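Local coordinates for protein probable 2-dehydro-3-deoxygalactonokinase DgoK1 (Sinorhizobium meliloti, PDB 3T69) that probably phosphorylates 2-dehydro-3-deoxy-D-galactonate with ATP, the second step of D-galactonate degradation in the DeLey-Doudoroff pathway, at residues G74-T87 against P112-R126. Residues are numbered along the deposited sequence; the frame is centred on the assembly and turned at random.
With SO4 (sulfate ion), chain E.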
ATOM      1  N   GLY B  74       5.274  13.969  21.189  1.00 41.00           N
ATOM      2  CA  GLY B  74       5.359  15.369  20.806  1.00 41.72           C
ATOM      3  C   GLY B  74       4.638  15.742  19.515  1.00 42.28           C
ATOM      4  O   GLY B  74       4.774  16.859  19.053  1.00 41.94           O
ATOM      5  N   ALA B  75       3.863  14.828  18.945  1.00 43.19           N
ATOM      6  CA  ALA B  75       3.039  15.155  17.772  1.00 45.03           C
ATOM      7  C   ALA B  75       1.775  15.869  18.153  1.00 45.80           C
ATOM      8  O   ALA B  75       1.345  15.790  19.307  1.00 45.78           O
ATOM      9  CB  ALA B  75       2.701  13.895  17.006  1.00 45.10           C
ATOM     10  N   ARG B  76       1.187  16.572  17.182  1.00 47.91           N
ATOM     11  CA  ARG B  76      -0.163  17.211  17.314  1.00 49.50           C
ATOM     12  C   ARG B  76      -1.225  16.328  17.997  1.00 49.98           C
ATOM     13  O   ARG B  76      -2.041  16.814  18.767  1.00 49.68           O
ATOM     14  CB  ARG B  76      -0.714  17.544  15.921  1.00 49.67           C
ATOM     15  CG  ARG B  76      -0.278  18.854  15.324  1.00 52.56           C
ATOM     16  CD  ARG B  76      -0.051  18.763  13.807  1.00 54.79           C
ATOM     17  NE  ARG B  76      -1.181  18.305  12.995  1.00 56.13           N
ATOM     18  CZ  ARG B  76      -1.620  18.948  11.902  1.00 56.16           C
ATOM     19  NH1 ARG B  76      -1.028  20.076  11.528  1.00 55.08           N
ATOM     20  NH2 ARG B  76      -2.629  18.457  11.164  1.00 52.12           N
ATOM     21  N   GLN B  77      -1.226  15.034  17.671  1.00 51.19           N
ATOM     22  CA  GLN B  77      -2.260  14.078  18.132  1.00 52.50           C
ATOM     23  C   GLN B  77      -1.723  13.327  19.347  1.00 52.42           C
ATOM     24  O   GLN B  77      -2.037  12.130  19.560  1.00 53.20           O
ATOM     25  CB  GLN B  77      -2.574  13.047  17.036  1.00 52.90           C
ATOM     26  CG  GLN B  77      -2.247  13.480  15.594  1.00 56.49           C
ATOM     27  CD  GLN B  77      -0.717  13.343  15.205  1.00 61.22           C
ATOM     28  OE1 GLN B  77      -0.190  12.218  14.968  1.00 59.12           O
ATOM     29  NE2 GLN B  77      -0.030  14.501  15.105  1.00 60.35           N
ATOM     30  N   GLY B  78      -0.885  14.029  20.118  1.00 51.21           N
ATOM     31  CA  GLY B  78      -0.150  13.426  21.196  1.00 49.13           C
ATOM     32  C   GLY B  78      -0.277  14.230  22.454  1.00 48.19           C
ATOM     33  O   GLY B  78      -1.248  14.957  22.640  1.00 48.24           O
ATOM     34  N   TRP B  79       0.722  14.105  23.320  1.00 47.81           N
ATOM     35  CA  TRP B  79       0.707  14.814  24.584  1.00 47.68           C
ATOM     36  C   TRP B  79       0.696  16.333  24.462  1.00 47.44           C
ATOM     37  O   TRP B  79      -0.193  16.984  24.983  1.00 47.80           O
ATOM     38  CB  TRP B  79       1.865  14.393  25.478  1.00 47.64           C
ATOM     39  CG  TRP B  79       1.568  14.647  26.959  1.00 48.00           C
ATOM     40  CD1 TRP B  79       0.509  15.352  27.483  1.00 46.18           C
ATOM     41  CD2 TRP B  79       2.350  14.202  28.087  1.00 48.89           C
ATOM     42  NE1 TRP B  79       0.578  15.345  28.854  1.00 49.53           N
ATOM     43  CE2 TRP B  79       1.694  14.651  29.253  1.00 47.58           C
ATOM     44  CE3 TRP B  79       3.542  13.462  28.221  1.00 48.22           C
ATOM     45  CZ2 TRP B  79       2.193  14.415  30.526  1.00 45.75           C
ATOM     46  CZ3 TRP B  79       4.019  13.206  29.497  1.00 47.20           C
ATOM     47  CH2 TRP B  79       3.345  13.679  30.631  1.00 46.02           C
ATOM     48  N   LYS B  80       1.714  16.884  23.820  1.00 47.26           N
ATOM     49  CA  LYS B  80       1.796  18.306  23.572  1.00 47.24           C
ATOM     50  C   LYS B  80       2.680  18.498  22.360  1.00 47.86           C
ATOM     51  O   LYS B  80       3.690  17.820  22.230  1.00 48.19           O
ATOM     52  CB  LYS B  80       2.381  19.035  24.766  1.00 46.78           C
ATOM     53  CG  LYS B  80       2.257  20.523  24.633  1.00 45.25           C
ATOM     54  CD  LYS B  80       2.585  21.201  25.916  1.00 44.78           C
ATOM     55  CE  LYS B  80       2.729  22.681  25.700  1.00 46.98           C
ATOM     56  NZ  LYS B  80       3.425  23.230  26.875  1.00 50.79           N
ATOM     57  N   GLU B  81       2.284  19.380  21.448  1.00 48.42           N
ATOM     58  CA  GLU B  81       3.047  19.563  20.227  1.00 49.67           C
ATOM     59  C   GLU B  81       4.465  20.071  20.590  1.00 49.01           C
ATOM     60  O   GLU B  81       4.626  21.146  21.160  1.00 49.37           O
ATOM     61  CB  GLU B  81       2.289  20.478  19.230  1.00 49.71           C
ATOM     62  CG  GLU B  81       3.188  21.177  18.193  1.00 55.91           C
ATOM     63  CD  GLU B  81       2.543  21.416  16.804  1.00 64.16           C
ATOM     64  OE1 GLU B  81       3.319  21.855  15.897  1.00 65.11           O
ATOM     65  OE2 GLU B  81       1.307  21.163  16.619  1.00 64.99           O
ATOM     66  N   ALA B  82       5.477  19.262  20.320  1.00 48.53           N
ATOM     67  CA  ALA B  82       6.879  19.701  20.422  1.00 48.37           C
ATOM     68  C   ALA B  82       7.164  20.305  19.058  1.00 47.87           C
ATOM     69  O   ALA B  82       6.351  20.221  18.171  1.00 49.51           O
ATOM     70  CB  ALA B  82       7.773  18.502  20.707  1.00 47.55           C
ATOM     71  N   GLY B  83       8.265  20.947  18.805  1.00 47.21           N
ATOM     72  CA  GLY B  83       8.275  21.509  17.449  1.00 44.95           C
ATOM     73  C   GLY B  83       8.930  20.609  16.437  1.00 43.71           C
ATOM     74  O   GLY B  83       8.888  19.386  16.548  1.00 42.94           O
ATOM     75  N   TYR B  84       9.573  21.241  15.462  1.00 42.04           N
ATOM     76  CA  TYR B  84      10.434  20.546  14.547  1.00 40.78           C
ATOM     77  C   TYR B  84      11.549  21.532  14.333  1.00 40.65           C
ATOM     78  O   TYR B  84      11.316  22.745  14.297  1.00 41.01           O
ATOM     79  CB  TYR B  84       9.781  20.367  13.188  1.00 40.32           C
ATOM     80  CG  TYR B  84       8.719  19.325  13.021  1.00 39.85           C
ATOM     81  CD1 TYR B  84       7.433  19.684  12.583  1.00 37.37           C
ATOM     82  CD2 TYR B  84       9.001  17.969  13.229  1.00 37.83           C
ATOM     83  CE1 TYR B  84       6.425  18.708  12.397  1.00 37.97           C
ATOM     84  CE2 TYR B  84       8.020  16.993  13.044  1.00 38.54           C
ATOM     85  CZ  TYR B  84       6.733  17.362  12.619  1.00 40.93           C
ATOM     86  OH  TYR B  84       5.778  16.373  12.424  1.00 42.90           O
ATOM     87  N   ILE B  85      12.757  21.029  14.163  1.00 39.80           N
ATOM     88  CA  ILE B  85      13.831  21.895  13.783  1.00 39.03           C
ATOM     89  C   ILE B  85      14.009  21.533  12.341  1.00 40.48           C
ATOM     90  O   ILE B  85      13.983  20.342  11.936  1.00 39.69           O
ATOM     91  CB  ILE B  85      15.155  21.624  14.594  1.00 38.59           C
ATOM     92  CG1 ILE B  85      14.986  21.924  16.081  1.00 34.74           C
ATOM     93  CG2 ILE B  85      16.336  22.416  14.012  1.00 37.64           C
ATOM     94  CD1 ILE B  85      16.089  21.236  16.989  1.00 33.80           C
ATOM     95  N   GLU B  86      14.217  22.560  11.548  1.00 41.74           N
ATOM     96  CA  GLU B  86      14.277  22.336  10.147  1.00 43.11           C
ATOM     97  C   GLU B  86      15.713  21.974   9.697  1.00 43.75           C
ATOM     98  O   GLU B  86      16.699  22.318  10.370  1.00 44.92           O
ATOM     99  CB  GLU B  86      13.578  23.481   9.438  1.00 42.77           C
ATOM    100  CG  GLU B  86      14.359  24.679   9.054  1.00 45.41           C
ATOM    101  CD  GLU B  86      13.562  25.473   7.967  1.00 51.29           C
ATOM    102  OE1 GLU B  86      13.516  24.955   6.796  1.00 49.55           O
ATOM    103  OE2 GLU B  86      12.941  26.545   8.310  1.00 49.20           O
ATOM    104  N   THR B  87      15.804  21.205   8.619  1.00 43.53           N
ATOM    105  CA  THR B  87      17.044  20.663   8.151  1.00 43.87           C
ATOM    106  C   THR B  87      17.568  21.598   7.085  1.00 45.29           C
ATOM    107  O   THR B  87      16.816  22.215   6.394  1.00 45.22           O
ATOM    108  CB  THR B  87      16.835  19.288   7.485  1.00 43.84           C
ATOM    109  OG1 THR B  87      15.908  19.422   6.388  1.00 43.26           O
ATOM    110  CG2 THR B  87      16.340  18.285   8.473  1.00 41.25           C
ATOM    111  N   PRO B 112      11.961  18.118  20.190  1.00 39.95           N
ATOM    112  CA  PRO B 112      11.346  18.323  18.900  1.00 40.33           C
ATOM    113  C   PRO B 112      11.725  17.200  17.910  1.00 41.04           C
ATOM    114  O   PRO B 112      12.622  16.390  18.202  1.00 40.45           O
ATOM    115  CB  PRO B 112      11.979  19.638  18.471  1.00 40.03           C
ATOM    116  CG  PRO B 112      13.328  19.595  19.158  1.00 38.46           C
ATOM    117  CD  PRO B 112      12.929  19.182  20.486  1.00 39.37           C
ATOM    118  N   GLY B 113      11.049  17.171  16.752  1.00 40.39           N
ATOM    119  CA  GLY B 113      11.501  16.336  15.645  1.00 39.63           C
ATOM    120  C   GLY B 113      12.296  17.157  14.642  1.00 38.80           C
ATOM    121  O   GLY B 113      12.614  18.300  14.913  1.00 38.78           O
ATOM    122  N   LEU B 114      12.609  16.571  13.491  1.00 38.14           N
ATOM    123  CA  LEU B 114      13.117  17.322  12.354  1.00 38.44           C
ATOM    124  C   LEU B 114      12.124  17.425  11.165  1.00 38.44           C
ATOM    125  O   LEU B 114      11.394  16.506  10.871  1.00 39.07           O
ATOM    126  CB  LEU B 114      14.454  16.734  11.878  1.00 37.90           C
ATOM    127  CG  LEU B 114      15.581  16.539  12.904  1.00 37.70           C
ATOM    128  CD1 LEU B 114      16.795  15.901  12.268  1.00 39.51           C
ATOM    129  CD2 LEU B 114      16.017  17.828  13.519  1.00 39.12           C
ATOM    130  N   ALA B 115      12.121  18.549  10.477  1.00 38.49           N
ATOM    131  CA  ALA B 115      11.324  18.693   9.285  1.00 38.64           C
ATOM    132  C   ALA B 115      12.194  19.105   8.106  1.00 39.36           C
ATOM    133  O   ALA B 115      13.051  19.983   8.236  1.00 39.21           O
ATOM    134  CB  ALA B 115      10.222  19.717   9.489  1.00 38.42           C
ATOM    135  N   GLN B 116      11.951  18.455   6.972  1.00 39.73           N
ATOM    136  CA  GLN B 116      12.480  18.880   5.718  1.00 41.38           C
ATOM    137  C   GLN B 116      11.362  19.664   5.037  1.00 41.94           C
ATOM    138  O   GLN B 116      10.330  19.116   4.686  1.00 42.21           O
ATOM    139  CB  GLN B 116      12.921  17.660   4.919  1.00 41.49           C
ATOM    140  CG  GLN B 116      13.869  17.988   3.771  1.00 42.28           C
ATOM    141  CD  GLN B 116      14.372  16.743   3.034  1.00 44.36           C
ATOM    142  OE1 GLN B 116      15.579  16.509   2.965  1.00 44.48           O
ATOM    143  NE2 GLN B 116      13.438  15.938   2.470  1.00 42.90           N
ATOM    144  N   ARG B 117      11.546  20.969   4.905  1.00 42.90           N
ATOM    145  CA  ARG B 117      10.482  21.862   4.418  1.00 43.84           C
ATOM    146  C   ARG B 117      10.353  21.992   2.884  1.00 44.70           C
ATOM    147  O   ARG B 117       9.357  22.485   2.385  1.00 44.50           O
ATOM    148  CB  ARG B 117      10.594  23.237   5.083  1.00 43.15           C
ATOM    149  CG  ARG B 117      10.139  23.213   6.531  1.00 44.74           C
ATOM    150  CD  ARG B 117       9.816  24.600   7.126  1.00 47.88           C
ATOM    151  NE  ARG B 117       8.632  24.496   7.989  1.00 49.10           N
ATOM    152  CZ  ARG B 117       7.395  24.794   7.586  1.00 50.20           C
ATOM    153  NH1 ARG B 117       7.185  25.272   6.341  1.00 48.62           N
ATOM    154  NH2 ARG B 117       6.369  24.619   8.427  1.00 49.43           N
ATOM    155  N   ASP B 118      11.347  21.565   2.133  1.00 46.50           N
ATOM    156  CA  ASP B 118      11.248  21.588   0.684  1.00 48.90           C
ATOM    157  C   ASP B 118       9.806  21.266   0.235  1.00 49.81           C
ATOM    158  O   ASP B 118       9.253  20.215   0.579  1.00 49.45           O
ATOM    159  CB  ASP B 118      12.238  20.573   0.125  1.00 49.30           C
ATOM    160  CG  ASP B 118      12.325  20.584  -1.396  1.00 53.40           C
ATOM    161  OD1 ASP B 118      13.390  20.121  -1.876  1.00 58.93           O
ATOM    162  OD2 ASP B 118      11.362  21.006  -2.124  1.00 53.76           O
ATOM    163  N   ARG B 119       9.193  22.170  -0.528  1.00 50.98           N
ATOM    164  CA  ARG B 119       7.846  21.912  -1.063  1.00 51.85           C
ATOM    165  C   ARG B 119       7.737  20.699  -1.978  1.00 51.57           C
ATOM    166  O   ARG B 119       6.759  19.954  -1.891  1.00 51.82           O
ATOM    167  CB  ARG B 119       7.237  23.155  -1.695  1.00 52.18           C
ATOM    168  CG  ARG B 119       6.570  24.020  -0.643  1.00 54.82           C
ATOM    169  CD  ARG B 119       6.277  25.426  -1.129  1.00 60.02           C
ATOM    170  NE  ARG B 119       6.069  26.326   0.011  1.00 65.29           N
ATOM    171  CZ  ARG B 119       4.963  26.345   0.764  1.00 68.54           C
ATOM    172  NH1 ARG B 119       3.949  25.495   0.503  1.00 66.16           N
ATOM    173  NH2 ARG B 119       4.878  27.199   1.794  1.00 68.17           N
ATOM    174  N   ARG B 120       8.725  20.486  -2.836  1.00 51.54           N
ATOM    175  CA  ARG B 120       8.930  19.138  -3.353  1.00 52.91           C
ATOM    176  C   ARG B 120       9.604  18.332  -2.187  1.00 52.90           C
ATOM    177  O   ARG B 120      10.476  18.853  -1.452  1.00 54.41           O
ATOM    178  CB  ARG B 120       9.844  19.147  -4.596  1.00 53.80           C
ATOM    179  CG  ARG B 120       9.649  20.307  -5.613  1.00 57.45           C
ATOM    180  CD  ARG B 120       9.549  19.765  -7.073  1.00 65.66           C
ATOM    181  NE  ARG B 120      10.739  19.012  -7.522  1.00 70.99           N
ATOM    182  CZ  ARG B 120      10.737  18.036  -8.444  1.00 74.03           C
ATOM    183  NH1 ARG B 120       9.587  17.643  -9.022  1.00 72.98           N
ATOM    184  NH2 ARG B 120      11.893  17.439  -8.779  1.00 73.26           N
ATOM    185  N   HIS B 121       9.267  17.080  -1.966  1.00 50.23           N
ATOM    186  CA  HIS B 121      10.018  16.383  -0.884  1.00 48.00           C
ATOM    187  C   HIS B 121       9.790  16.895   0.549  1.00 45.59           C
ATOM    188  O   HIS B 121      10.710  16.864   1.356  1.00 46.25           O
ATOM    189  CB  HIS B 121      11.523  16.343  -1.165  1.00 46.83           C
ATOM    190  CG  HIS B 121      11.872  16.003  -2.584  1.00 51.28           C
ATOM    191  ND1 HIS B 121      11.502  14.813  -3.186  1.00 52.74           N
ATOM    192  CD2 HIS B 121      12.549  16.713  -3.531  1.00 53.24           C
ATOM    193  CE1 HIS B 121      11.952  14.802  -4.436  1.00 55.21           C
ATOM    194  NE2 HIS B 121      12.585  15.943  -4.672  1.00 53.06           N
ATOM    195  N   PRO B 122       8.557  17.335   0.893  1.00 43.74           N
ATOM    196  CA  PRO B 122       8.315  17.613   2.331  1.00 41.14           C
ATOM    197  C   PRO B 122       8.557  16.377   3.157  1.00 39.97           C
ATOM    198  O   PRO B 122       8.185  15.295   2.744  1.00 40.48           O
ATOM    199  CB  PRO B 122       6.812  17.939   2.371  1.00 41.29           C
ATOM    200  CG  PRO B 122       6.213  17.325   1.143  1.00 39.04           C
ATOM    201  CD  PRO B 122       7.302  17.436   0.098  1.00 42.70           C
ATOM    202  N   ASP B 123       9.161  16.509   4.322  1.00 38.95           N
ATOM    203  CA  ASP B 123       9.415  15.324   5.166  1.00 37.84           C
ATOM    204  C   ASP B 123       9.567  15.564   6.661  1.00 37.07           C
ATOM    205  O   ASP B 123       9.880  16.662   7.129  1.00 37.24           O
ATOM    206  CB  ASP B 123      10.592  14.500   4.663  1.00 37.50           C
ATOM    207  CG  ASP B 123      10.322  13.013   4.749  1.00 37.93           C
ATOM    208  OD1 ASP B 123       9.614  12.539   5.651  1.00 35.57           O
ATOM    209  OD2 ASP B 123      10.809  12.296   3.868  1.00 44.60           O
ATOM    210  N   VAL B 124       9.322  14.524   7.420  1.00 35.95           N
ATOM    211  CA  VAL B 124       9.081  14.723   8.834  1.00 35.61           C
ATOM    212  C   VAL B 124       9.595  13.564   9.675  1.00 35.74           C
ATOM    213  O   VAL B 124       9.612  12.423   9.222  1.00 36.10           O
ATOM    214  CB  VAL B 124       7.584  15.018   9.004  1.00 35.46           C
ATOM    215  CG1 VAL B 124       6.828  13.927   9.816  1.00 33.79           C
ATOM    216  CG2 VAL B 124       7.400  16.441   9.433  1.00 31.59           C
ATOM    217  N   MET B 125      10.100  13.856  10.856  1.00 36.02           N
ATOM    218  CA  MET B 125      10.672  12.781  11.700  1.00 36.46           C
ATOM    219  C   MET B 125      10.516  13.219  13.114  1.00 36.92           C
ATOM    220  O   MET B 125      10.796  14.358  13.438  1.00 37.18           O
ATOM    221  CB  MET B 125      12.126  12.413  11.323  1.00 36.25           C
ATOM    222  CG  MET B 125      13.284  12.964  12.184  1.00 37.65           C
ATOM    223  SD  MET B 125      14.981  12.298  11.914  1.00 29.56           S
ATOM    224  CE  MET B 125      15.083  12.379  10.158  1.00 34.40           C
ATOM    225  N   ARG B 126       9.936  12.351  13.920  1.00 37.57           N
ATOM    226  CA  ARG B 126       9.756  12.617  15.321  1.00 38.44           C
ATOM    227  C   ARG B 126      10.292  11.400  16.157  1.00 39.50           C
ATOM    228  O   ARG B 126       9.571  10.412  16.364  1.00 40.07           O
ATOM    229  CB  ARG B 126       8.269  12.912  15.533  1.00 38.50           C
ATOM    230  CG  ARG B 126       7.959  13.958  16.531  1.00 38.98           C
ATOM    231  CD  ARG B 126       6.485  14.245  16.726  1.00 36.64           C
ATOM    232  NE  ARG B 126       6.034  15.446  16.019  1.00 39.54           N
ATOM    233  CZ  ARG B 126       6.436  16.707  16.262  1.00 39.71           C
ATOM    234  NH1 ARG B 126       7.308  16.978  17.224  1.00 35.21           N
ATOM    235  NH2 ARG B 126       5.937  17.714  15.540  1.00 39.42           N
TER
HETATM  236  S   SO4 E 331      -3.940  15.296  12.583  0.50 36.83           S
HETATM  237  O1  SO4 E 331      -5.274  14.945  12.119  0.50 36.42           O
HETATM  238  O2  SO4 E 331      -3.376  16.333  11.718  0.50 36.38           O
HETATM  239  O3  SO4 E 331      -3.997  15.779  13.957  0.50 36.75           O
HETATM  240  O4  SO4 E 331      -3.088  14.138  12.558  0.50 35.93           O
HETATM  241  O   HOH W   1       3.486  16.817  14.081  1.00 36.51           O
HETATM  242  O   HOH W   2      14.061  22.495   5.253  1.00 35.91           O
HETATM  243  O   HOH W   3      16.835  19.154   3.661  1.00 39.26           O
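Arg126 lies over one face of the Tyr84 ring in a cation-pi contact, NH2 toward the rim, the planes 32° apart and Arg126 CZ 4.0 Å from the ring centroid. Over the opposite face of the guanidinium sits Gly74 O, and Gly83 O stands at its edge, while the ring edge meets Gly113 C and Met125 O. The example illustrates how a cation-pi pair, in a kinase with an ASKHA-type domain, can join the 74-83 loop and the parallel strand 84-86 to the end of a β-hairpin: strand 84-86 runs parallel to 113-116, which turns back antiparallel as strand 123-125, and Arg126 follows directly. Gly83 O is gripped by two donors, Arg126 NH1 at 3.0 Å and Gly113 N at 3.1 Å, from opposite faces of its carbonyl plane. The parallel ladder continues through Ile85 N to Gly113 O, Ala115 N to Ile85 O and Thr87 N to Ala115 O.

With CG anti to its carbonyl carbon (chi1 -76°), Tyr84 brings its ring edge against Gly113, which has no side chain and where a CB would run into Met125 O. Tyr84 CB packs beside Ala115 CB at 3.8 Å, and the phenol end reaches Val124 CG2. A leucine in place of Tyr84 would probably leave one guanidinium face without its aromatic cover and the water on Arg126 NH2 without its phenol partner. On the other sheet face, Ile85 CB meets Leu114 CD2 at 4.0 Å, and Leu114 continues onto Val163 of strand 162-169. Beyond the ladder, Thr87 OG1 donates to a water at 2.9 Å, which in turn donates to Gln116 OE1, an oxygen also hydrogen-bonded to Phe166 N.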